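Local coordinates for protein phenazine-1-carboxylate N-methyltransferase (Pseudomonas aeruginosa, PDB 2IP2) that transfers a methyl group from S-adenosyl-L-methionine to phenazine-1-carboxylate, giving 5-methylphenazine-1-carboxylate on the way to the virulence pigment pyocyanin, at residues A[162-167]-A[316-321]; A[34-39]-A[49-54]; A[114-119]-A[124-129]. All coordinates share one frame; numbering follows the deposited sequence. Where two conformers were deposited one is given.

Contact 1: residues A[162-167]-A[316-321]; sequences RLLDFR and VERIVD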
loop_
_atom_site.group_PDB
_atom_site.type_symbol
_atom_site.label_atom_id
_atom_site.label_comp_id
_atom_site.label_asym_id
_atom_site.label_seq_id
_atom_site.Cartn_x
_atom_site.Cartn_y
_atom_site.Cartn_z
ATOM N N ARG A 162 -16.990 -25.344 -12.803
ATOM C CA ARG A 162 -17.863 -25.666 -11.653
ATOM C C ARG A 162 -19.209 -24.959 -11.795
ATOM O O ARG A 162 -20.214 -25.459 -11.299
ATOM C CB ARG A 162 -17.241 -25.282 -10.296
ATOM C CG ARG A 162 -15.931 -26.012 -9.929
ATOM C CD ARG A 162 -15.381 -25.619 -8.527
ATOM N NE ARG A 162 -13.963 -25.993 -8.379
ATOM C CZ ARG A 162 -12.946 -25.129 -8.222
ATOM N NH1 ARG A 162 -13.164 -23.815 -8.149
ATOM N NH2 ARG A 162 -11.692 -25.580 -8.128
ATOM N N LEU A 163 -19.242 -23.799 -12.452
ATOM C CA LEU A 163 -20.526 -23.085 -12.666
ATOM C C LEU A 163 -21.238 -23.483 -13.968
ATOM O O LEU A 163 -22.461 -23.383 -14.059
ATOM C CB LEU A 163 -20.319 -21.571 -12.665
ATOM C CG LEU A 163 -19.848 -20.839 -11.405
ATOM C CD1 LEU A 163 -19.154 -19.526 -11.847
ATOM C CD2 LEU A 163 -20.996 -20.527 -10.410
ATOM N N LEU A 164 -20.487 -23.902 -14.974
ATOM C CA LEU A 164 -21.080 -24.318 -16.230
ATOM C C LEU A 164 -20.831 -25.795 -16.417
ATOM O O LEU A 164 -19.813 -26.318 -15.969
ATOM C CB LEU A 164 -20.488 -23.529 -17.422
ATOM C CG LEU A 164 -20.380 -21.989 -17.376
ATOM C CD1 LEU A 164 -20.083 -21.425 -18.744
ATOM C CD2 LEU A 164 -21.639 -21.329 -16.906
ATOM N N ASP A 165 -21.751 -26.473 -17.101
ATOM C CA ASP A 165 -21.603 -27.881 -17.342
ATOM C C ASP A 165 -20.915 -28.111 -18.708
ATOM O O ASP A 165 -21.490 -27.859 -19.748
ATOM C CB ASP A 165 -23.010 -28.550 -17.255
ATOM C CG ASP A 165 -22.965 -30.098 -17.223
ATOM O OD1 ASP A 165 -21.904 -30.744 -17.427
ATOM O OD2 ASP A 165 -24.060 -30.679 -16.995
ATOM N N PHE A 166 -19.669 -28.567 -18.703
ATOM C CA PHE A 166 -18.989 -28.894 -19.953
ATOM C C PHE A 166 -19.068 -30.379 -20.298
ATOM O O PHE A 166 -18.521 -30.802 -21.315
ATOM C CB PHE A 166 -17.527 -28.438 -19.928
ATOM C CG PHE A 166 -17.373 -26.961 -19.982
ATOM C CD1 PHE A 166 -17.500 -26.206 -18.815
ATOM C CD2 PHE A 166 -17.057 -26.321 -21.186
ATOM C CE1 PHE A 166 -17.351 -24.810 -18.840
ATOM C CE2 PHE A 166 -16.892 -24.930 -21.232
ATOM C CZ PHE A 166 -17.026 -24.168 -20.055
ATOM N N ARG A 167 -19.719 -31.180 -19.439
ATOM C CA ARG A 167 -19.825 -32.623 -19.715
ATOM C C ARG A 167 -20.552 -32.819 -21.046
ATOM O O ARG A 167 -21.667 -32.301 -21.271
ATOM C CB ARG A 167 -20.556 -33.398 -18.601
ATOM C CG ARG A 167 -19.718 -33.721 -17.375
ATOM C CD ARG A 167 -20.545 -34.267 -16.202
ATOM N NE ARG A 167 -21.698 -33.387 -15.960
ATOM C CZ ARG A 167 -22.843 -33.749 -15.383
ATOM N NH1 ARG A 167 -23.023 -35.001 -14.956
ATOM N NH2 ARG A 167 -23.810 -32.844 -15.238
ATOM N N VAL A 316 -28.852 -11.747 -21.793
ATOM C CA VAL A 316 -28.177 -12.231 -20.575
ATOM C C VAL A 316 -29.044 -13.155 -19.780
ATOM O O VAL A 316 -30.194 -12.832 -19.453
ATOM C CB VAL A 316 -27.711 -11.088 -19.631
ATOM C CG1 VAL A 316 -27.016 -11.687 -18.414
ATOM C CG2 VAL A 316 -26.787 -10.187 -20.373
ATOM N N GLU A 317 -28.476 -14.308 -19.465
ATOM C CA GLU A 317 -29.130 -15.348 -18.681
ATOM C C GLU A 317 -28.690 -15.333 -17.216
ATOM O O GLU A 317 -29.472 -15.599 -16.295
ATOM C CB GLU A 317 -28.787 -16.704 -19.274
ATOM C CG GLU A 317 -29.010 -17.869 -18.314
ATOM C CD GLU A 317 -28.367 -19.141 -18.785
ATOM O OE1 GLU A 317 -28.395 -19.389 -20.018
ATOM O OE2 GLU A 317 -27.812 -19.875 -17.929
ATOM N N ARG A 318 -27.412 -15.035 -16.995
ATOM C CA ARG A 318 -26.850 -15.138 -15.663
ATOM C C ARG A 318 -25.708 -14.189 -15.558
ATOM O O ARG A 318 -24.949 -14.069 -16.513
ATOM C CB ARG A 318 -26.190 -16.498 -15.524
ATOM C CG ARG A 318 -26.790 -17.414 -14.630
ATOM C CD ARG A 318 -26.104 -18.730 -14.879
ATOM N NE ARG A 318 -25.358 -19.119 -13.701
ATOM C CZ ARG A 318 -24.704 -20.255 -13.598
ATOM N NH1 ARG A 318 -24.699 -21.110 -14.610
ATOM N NH2 ARG A 318 -24.068 -20.520 -12.471
ATOM N N ILE A 319 -25.533 -13.580 -14.384
ATOM C CA ILE A 319 -24.285 -12.880 -14.084
ATOM C C ILE A 319 -23.753 -13.455 -12.803
ATOM O O ILE A 319 -24.485 -13.501 -11.796
ATOM C CB ILE A 319 -24.509 -11.349 -13.924
ATOM C CG1 ILE A 319 -25.151 -10.784 -15.193
ATOM C CG2 ILE A 319 -23.180 -10.605 -13.570
ATOM C CD1 ILE A 319 -25.545 -9.302 -15.068
ATOM N N VAL A 320 -22.482 -13.868 -12.805
ATOM C CA VAL A 320 -21.880 -14.465 -11.599
ATOM C C VAL A 320 -20.607 -13.697 -11.219
ATOM O O VAL A 320 -19.785 -13.401 -12.098
ATOM C CB VAL A 320 -21.545 -15.981 -11.842
ATOM C CG1 VAL A 320 -20.813 -16.641 -10.622
ATOM C CG2 VAL A 320 -22.774 -16.772 -12.205
ATOM N N ASP A 321 -20.438 -13.377 -9.932
ATOM C CA ASP A 321 -19.198 -12.797 -9.430
ATOM C C ASP A 321 -18.184 -13.872 -9.172
ATOM O O ASP A 321 -18.399 -14.753 -8.313
ATOM C CB ASP A 321 -19.446 -12.014 -8.138
ATOM C CG ASP A 321 -20.261 -10.746 -8.368
ATOM O OD1 ASP A 321 -20.429 -10.369 -9.536
ATOM O OD2 ASP A 321 -20.711 -10.122 -7.387
#

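Contact 2: residues A[34-39]-A[49-54]; sequences ADLIES and AAVGSD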
loop_
_atom_site.group_PDB
_atom_site.type_symbol
_atom_site.label_atom_id
_atom_site.label_comp_id
_atom_site.label_asym_id
_atom_site.label_seq_id
_atom_site.Cartn_x
_atom_site.Cartn_y
_atom_site.Cartn_z
ATOM N N ALA A 34 8.276 -18.032 3.022
ATOM C CA ALA A 34 7.227 -19.005 3.132
ATOM C C ALA A 34 7.683 -20.441 2.818
ATOM O O ALA A 34 7.242 -21.374 3.500
ATOM C CB ALA A 34 6.067 -18.614 2.215
ATOM N N ASP A 35 8.511 -20.607 1.791
ATOM C CA ASP A 35 9.145 -21.900 1.445
ATOM C C ASP A 35 10.086 -22.383 2.530
ATOM O O ASP A 35 9.986 -23.536 2.976
ATOM C CB ASP A 35 9.877 -21.766 0.119
ATOM C CG ASP A 35 8.928 -21.236 -0.978
ATOM O OD1 ASP A 35 7.813 -21.822 -1.093
ATOM O OD2 ASP A 35 9.270 -20.239 -1.656
ATOM N N LEU A 36 10.983 -21.497 2.967
ATOM C CA LEU A 36 11.879 -21.818 4.079
ATOM C C LEU A 36 11.104 -22.287 5.293
ATOM O O LEU A 36 11.420 -23.346 5.878
ATOM C CB LEU A 36 12.810 -20.623 4.429
ATOM C CG LEU A 36 13.726 -20.165 3.276
ATOM C CD1 LEU A 36 14.392 -18.907 3.608
ATOM C CD2 LEU A 36 14.842 -21.212 2.978
ATOM N N ILE A 37 10.111 -21.510 5.698
ATOM C CA ILE A 37 9.288 -21.867 6.865
ATOM C C ILE A 37 8.571 -23.198 6.721
ATOM O O ILE A 37 8.576 -24.004 7.685
ATOM C CB ILE A 37 8.287 -20.729 7.258
ATOM C CG1 ILE A 37 9.093 -19.539 7.841
ATOM C CG2 ILE A 37 7.228 -21.245 8.224
ATOM C CD1 ILE A 37 8.331 -18.146 7.876
ATOM N N GLU A 38 7.967 -23.451 5.557
ATOM C CA GLU A 38 7.264 -24.719 5.334
ATOM C C GLU A 38 8.206 -25.903 5.485
ATOM O O GLU A 38 7.805 -26.968 5.967
ATOM C CB GLU A 38 6.612 -24.766 3.955
ATOM C CG GLU A 38 5.520 -25.824 3.836
ATOM C CD GLU A 38 4.419 -25.664 4.877
ATOM O OE1 GLU A 38 4.251 -24.562 5.439
ATOM O OE2 GLU A 38 3.632 -26.614 5.102
ATOM N N SER A 39 9.459 -25.715 5.104
ATOM C CA SER A 39 10.463 -26.816 5.215
ATOM C C SER A 39 11.049 -26.975 6.625
ATOM O O SER A 39 11.924 -27.837 6.853
ATOM C CB SER A 39 11.594 -26.599 4.218
ATOM O OG SER A 39 12.445 -25.519 4.606
ATOM N N ALA A 49 20.311 -16.840 8.509
ATOM C CA ALA A 49 21.456 -17.546 7.945
ATOM C C ALA A 49 21.082 -18.023 6.566
ATOM O O ALA A 49 21.904 -17.999 5.616
ATOM C CB ALA A 49 21.867 -18.756 8.837
ATOM N N ALA A 50 19.837 -18.425 6.436
ATOM C CA ALA A 50 19.382 -18.977 5.163
ATOM C C ALA A 50 19.322 -17.924 4.024
ATOM O O ALA A 50 19.558 -18.268 2.882
ATOM C CB ALA A 50 18.059 -19.660 5.334
ATOM N N VAL A 51 19.047 -16.664 4.359
ATOM C CA VAL A 51 18.848 -15.631 3.314
ATOM C C VAL A 51 19.971 -14.587 3.244
ATOM O O VAL A 51 20.022 -13.798 2.284
ATOM C CB VAL A 51 17.468 -14.922 3.497
ATOM C CG1 VAL A 51 16.324 -15.920 3.430
ATOM C CG2 VAL A 51 17.420 -14.154 4.807
ATOM N N GLY A 52 20.880 -14.607 4.224
ATOM C CA GLY A 52 22.004 -13.637 4.307
ATOM C C GLY A 52 21.569 -12.316 4.955
ATOM O O GLY A 52 21.883 -11.239 4.478
ATOM N N SER A 53 20.856 -12.429 6.059
ATOM C CA SER A 53 20.399 -11.295 6.817
ATOM C C SER A 53 20.867 -11.493 8.244
ATOM O O SER A 53 21.791 -12.237 8.495
ATOM C CB SER A 53 18.861 -11.210 6.742
ATOM O OG SER A 53 18.389 -10.030 7.360
ATOM N N ASP A 54 20.274 -10.778 9.175
ATOM C CA ASP A 54 20.677 -10.860 10.557
ATOM C C ASP A 54 19.412 -11.130 11.358
ATOM O O ASP A 54 18.317 -10.802 10.914
ATOM C CB ASP A 54 21.454 -9.570 10.863
ATOM C CG ASP A 54 21.109 -8.961 12.140
ATOM O OD1 ASP A 54 20.032 -8.361 12.243
ATOM O OD2 ASP A 54 21.944 -9.058 13.048
#

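Contact 3: residues A[114-119]-A[124-129]; sequences CEALLS and FELAFG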
loop_
_atom_site.group_PDB
_atom_site.type_symbol
_atom_site.label_atom_id
_atom_site.label_comp_id
_atom_site.label_asym_id
_atom_site.label_seq_id
_atom_site.Cartn_x
_atom_site.Cartn_y
_atom_site.Cartn_z
ATOM N N CYS A 114 1.699 10.309 -11.181
ATOM C CA CYS A 114 1.187 11.693 -11.371
ATOM C C CYS A 114 1.320 12.113 -12.837
ATOM O O CYS A 114 0.348 12.470 -13.469
ATOM C CB CYS A 114 1.899 12.651 -10.426
ATOM S SG CYS A 114 1.119 14.304 -10.473
ATOM N N GLU A 115 2.527 11.969 -13.372
ATOM C CA GLU A 115 2.811 12.359 -14.748
ATOM C C GLU A 115 1.895 11.546 -15.720
ATOM O O GLU A 115 1.391 12.076 -16.752
ATOM C CB GLU A 115 4.288 12.178 -15.114
ATOM C CG GLU A 115 4.623 12.527 -16.582
ATOM C CD GLU A 115 6.097 12.340 -16.939
ATOM O OE1 GLU A 115 6.902 12.001 -16.041
ATOM O OE2 GLU A 115 6.468 12.530 -18.128
ATOM N N ALA A 116 1.648 10.285 -15.362
ATOM C CA ALA A 116 0.830 9.348 -16.142
ATOM C C ALA A 116 -0.613 9.842 -16.214
ATOM O O ALA A 116 -1.174 9.960 -17.305
ATOM C CB ALA A 116 0.919 7.920 -15.539
ATOM N N LEU A 117 -1.228 10.146 -15.068
ATOM C CA LEU A 117 -2.638 10.528 -15.088
ATOM C C LEU A 117 -2.860 11.917 -15.719
ATOM O O LEU A 117 -3.960 12.195 -16.232
ATOM C CB LEU A 117 -3.244 10.539 -13.646
ATOM C CG LEU A 117 -3.438 9.065 -13.157
ATOM C CD1 LEU A 117 -3.342 8.838 -11.629
ATOM C CD2 LEU A 117 -4.725 8.424 -13.816
ATOM N N LEU A 118 -1.857 12.773 -15.633
ATOM C CA LEU A 118 -1.908 14.090 -16.316
ATOM C C LEU A 118 -1.770 13.904 -17.841
ATOM O O LEU A 118 -2.665 14.280 -18.618
ATOM C CB LEU A 118 -0.768 14.962 -15.797
ATOM C CG LEU A 118 -0.846 15.595 -14.383
ATOM C CD1 LEU A 118 0.253 16.605 -14.080
ATOM C CD2 LEU A 118 -2.194 16.263 -14.124
ATOM N N SER A 119 -0.679 13.281 -18.267
ATOM C CA SER A 119 -0.328 13.211 -19.707
ATOM C C SER A 119 -1.193 12.190 -20.496
ATOM O O SER A 119 -1.393 12.285 -21.724
ATOM C CB SER A 119 1.163 12.875 -19.856
ATOM O OG SER A 119 1.392 11.508 -19.497
ATOM N N PHE A 124 3.669 2.669 -16.874
ATOM C CA PHE A 124 4.610 1.631 -17.354
ATOM C C PHE A 124 5.484 2.236 -18.501
ATOM O O PHE A 124 6.705 2.128 -18.501
ATOM C CB PHE A 124 3.938 0.355 -17.844
ATOM C CG PHE A 124 4.950 -0.718 -18.192
ATOM C CD1 PHE A 124 5.615 -0.712 -19.467
ATOM C CD2 PHE A 124 5.333 -1.651 -17.232
ATOM C CE1 PHE A 124 6.603 -1.669 -19.786
ATOM C CE2 PHE A 124 6.303 -2.646 -17.531
ATOM C CZ PHE A 124 6.974 -2.628 -18.818
ATOM N N GLU A 125 4.826 2.867 -19.454
ATOM C CA GLU A 125 5.534 3.479 -20.597
ATOM C C GLU A 125 6.470 4.608 -20.135
ATOM O O GLU A 125 7.637 4.740 -20.625
ATOM C CB GLU A 125 4.513 4.001 -21.591
ATOM C CG GLU A 125 5.254 4.600 -22.857
ATOM C CD GLU A 125 4.363 4.759 -24.053
ATOM O OE1 GLU A 125 3.216 4.287 -24.028
ATOM O OE2 GLU A 125 4.857 5.338 -25.031
ATOM N N LEU A 126 5.991 5.457 -19.197
ATOM C CA LEU A 126 6.899 6.465 -18.639
ATOM C C LEU A 126 8.148 5.860 -18.007
ATOM O O LEU A 126 9.262 6.353 -18.232
ATOM C CB LEU A 126 6.184 7.410 -17.679
ATOM C CG LEU A 126 5.096 8.289 -18.342
ATOM C CD1 LEU A 126 4.345 8.992 -17.187
ATOM C CD2 LEU A 126 5.684 9.351 -19.313
ATOM N N ALA A 127 7.952 4.807 -17.205
ATOM C CA ALA A 127 9.024 4.142 -16.454
ATOM C C ALA A 127 10.035 3.412 -17.358
ATOM O O ALA A 127 11.228 3.385 -17.063
ATOM C CB ALA A 127 8.438 3.109 -15.490
ATOM N N PHE A 128 9.542 2.769 -18.408
ATOM C CA PHE A 128 10.423 1.823 -19.170
ATOM C C PHE A 128 10.799 2.424 -20.535
ATOM O O PHE A 128 11.696 1.908 -21.246
ATOM C CB PHE A 128 9.752 0.439 -19.286
ATOM C CG PHE A 128 9.804 -0.349 -17.998
ATOM C CD1 PHE A 128 10.901 -1.160 -17.700
ATOM C CD2 PHE A 128 8.750 -0.291 -17.083
ATOM C CE1 PHE A 128 10.977 -1.861 -16.486
ATOM C CE2 PHE A 128 8.805 -0.951 -15.881
ATOM C CZ PHE A 128 9.913 -1.771 -15.558
ATOM N N GLY A 129 10.102 3.490 -20.916
ATOM C CA GLY A 129 10.376 4.141 -22.206
ATOM C C GLY A 129 9.850 3.301 -23.363
ATOM O O GLY A 129 10.359 3.397 -24.499
#

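Contact 1: residues A[162-167]-A[316-321]
Arg318 NH1 donates a hydrogen bond of 3.2 Å to Leu163 O, pinning the end of helix 154-163 to strand 314-322, an outer strand of the Rossmann-like sheet. The carbonyl oxygen sits at the edge of the guanidinium, 11° out of its plane, and the N-H points at it fairly straight (158°), but NH1 stands above the carbonyl plane. Carbonyls in the last helical turn lack amides further along the helix, so a long cationic side chain is a fitting partner; the positive charge would probably suit the negative end of the helix dipole. Arg318 belongs to a classic beta bulge, in which it and Glu317 both face Val330. Its chain bends at chi3 (115°), while Leu163 CD2 packs against Arg318 NH2 at 3.7 Å; the Leu164 and Arg318 side chains run past each other in opposite senses, bringing Leu164 CD2 beside NH1.

Beyond the arginine the contact is apolar. Leu163 CD1 and Val320 CG1 meet tip to tip, 3.5 Å apart, and both residues touch Met328 of the neighbouring strand, so branched aliphatic side chains suit this seam between helix end and sheet. The chain leaves the helix at Leu164, and Asp165 folds an Asx turn in which Arg167 grips the carboxylate side-on. Two donors converge on Asp165 OD1 from opposite faces of its plane: Arg167 N at 3.0 Å and Arg167 NE at 3.0 Å.

Contact 2: residues A[34-39]-A[49-54]
Leu36 and Val51 meet obliquely through single methyl groups, CD1 of the leucine lying 3.6 Å from CG1 of the valine. Leu36 projects from helix 33-38 with CG beside its backbone N and opposite the carbonyl carbon (chi1 -60°), and an extended chi2 of 170° carries CD1 outward to helix 44-51. There Leu36 CD1 also reaches Ala50 CB at 4.1 Å; a methyl as small as Ala50's leaves room for the leucine branch beside it. Val51 has CG1 in the position opposite its carbonyl carbon (chi1 -59°), which leaves CG2 wedged between N and C. That is not the rotamer valine usually takes in helices, but here it turns CG1 to Leu36.

Both helices end within the two segments. Ser39 finishes the first by folding its hydroxyl back, Ser39 OG lying 2.7 Å from Leu36 O in a hydrogen bond. Gly52 ends the second at positive phi, a conformation easy for a residue without a side chain, and Asp54 then caps the next helix, its OD1 accepting from Arg57 N. Three helices followed by a two-stranded antiparallel hairpin are consistent with the winged-helix fold of the O-methyltransferase dimerisation domain.

Contact 3: residues A[114-119]-A[124-129]
A helix-loop-helix pair, 113-119 and 123-128, is closed by Leu126, which reaches from the second helix across to Glu115 and Ala116 of the first. It belongs to the helical part of the methyltransferase domain, where helix 282-295 packs against the first helix through Ala116 and Leu117. The closest CA atoms of the two segments, those of Ala116 and Leu126, are 7.2 Å apart, and the small alanine suits such closeness.

The two methyls of Leu126 do different work. Leu126 CD1 rests on the first helix's backbone at Ala116 N, 3.5 Å away, and also touches Ala116 CB at 4.0 Å. CD2 faces the Glu115 carboxylate. Glu115 crosses Leu126 obliquely: in the conformer given, its CG lies opposite the backbone N (chi1 178°) and the chain beyond is extended, which lays the aliphatic stem against the leucine, Glu115 CG standing 3.6 Å from Leu126 CD1. Glutamate suits this rim because its stem can cover a leucine while its carboxylate stays near solvent. Two conformers were modelled for Glu115, however, so these side-chain details, the approach of the carboxylate to CD2 included, are doubtful.

Glu115 also acts through its backbone. Glu115 O accepts from Ser119 N at 2.8 Å and from Ser119 OG, also at 2.8 Å, the two donors arriving from opposite faces of the carbonyl plane. The serine hydroxyl in turn receives Thr121 N, tying the helix end to the loop that follows. Away from Leu126, the second helix turns aromatic groups to its other surroundings: Phe124 meets Phe132 and Tyr135 edge-to-face, and Phe128 CD2 stands 3.3 Å above the plane of the Phe124 ring, over its centre.

How the contacts relate
None of the three contacts is deep core: contacts 1 and 2 lie at the surface, contact 3 is partly buried, and no helix or strand is shared among them. Contact 1 joins a helix end to the sheet edge and alone adds a hydrogen bond between its segments; the other two bring helices together through aliphatic side chains, with serine-to-carbonyl bonds kept inside one segment. Within a chain, contacts 2 and 3 are about 36 Å apart, centre to centre, yet the homodimer connects them: Ser53 OG of one subunit is hydrogen-bonded to Leu117 O of the second subunit, and Val51 packs on that subunit's Leu118. Contact 1, across the chain's centre from both, touches no other subunit.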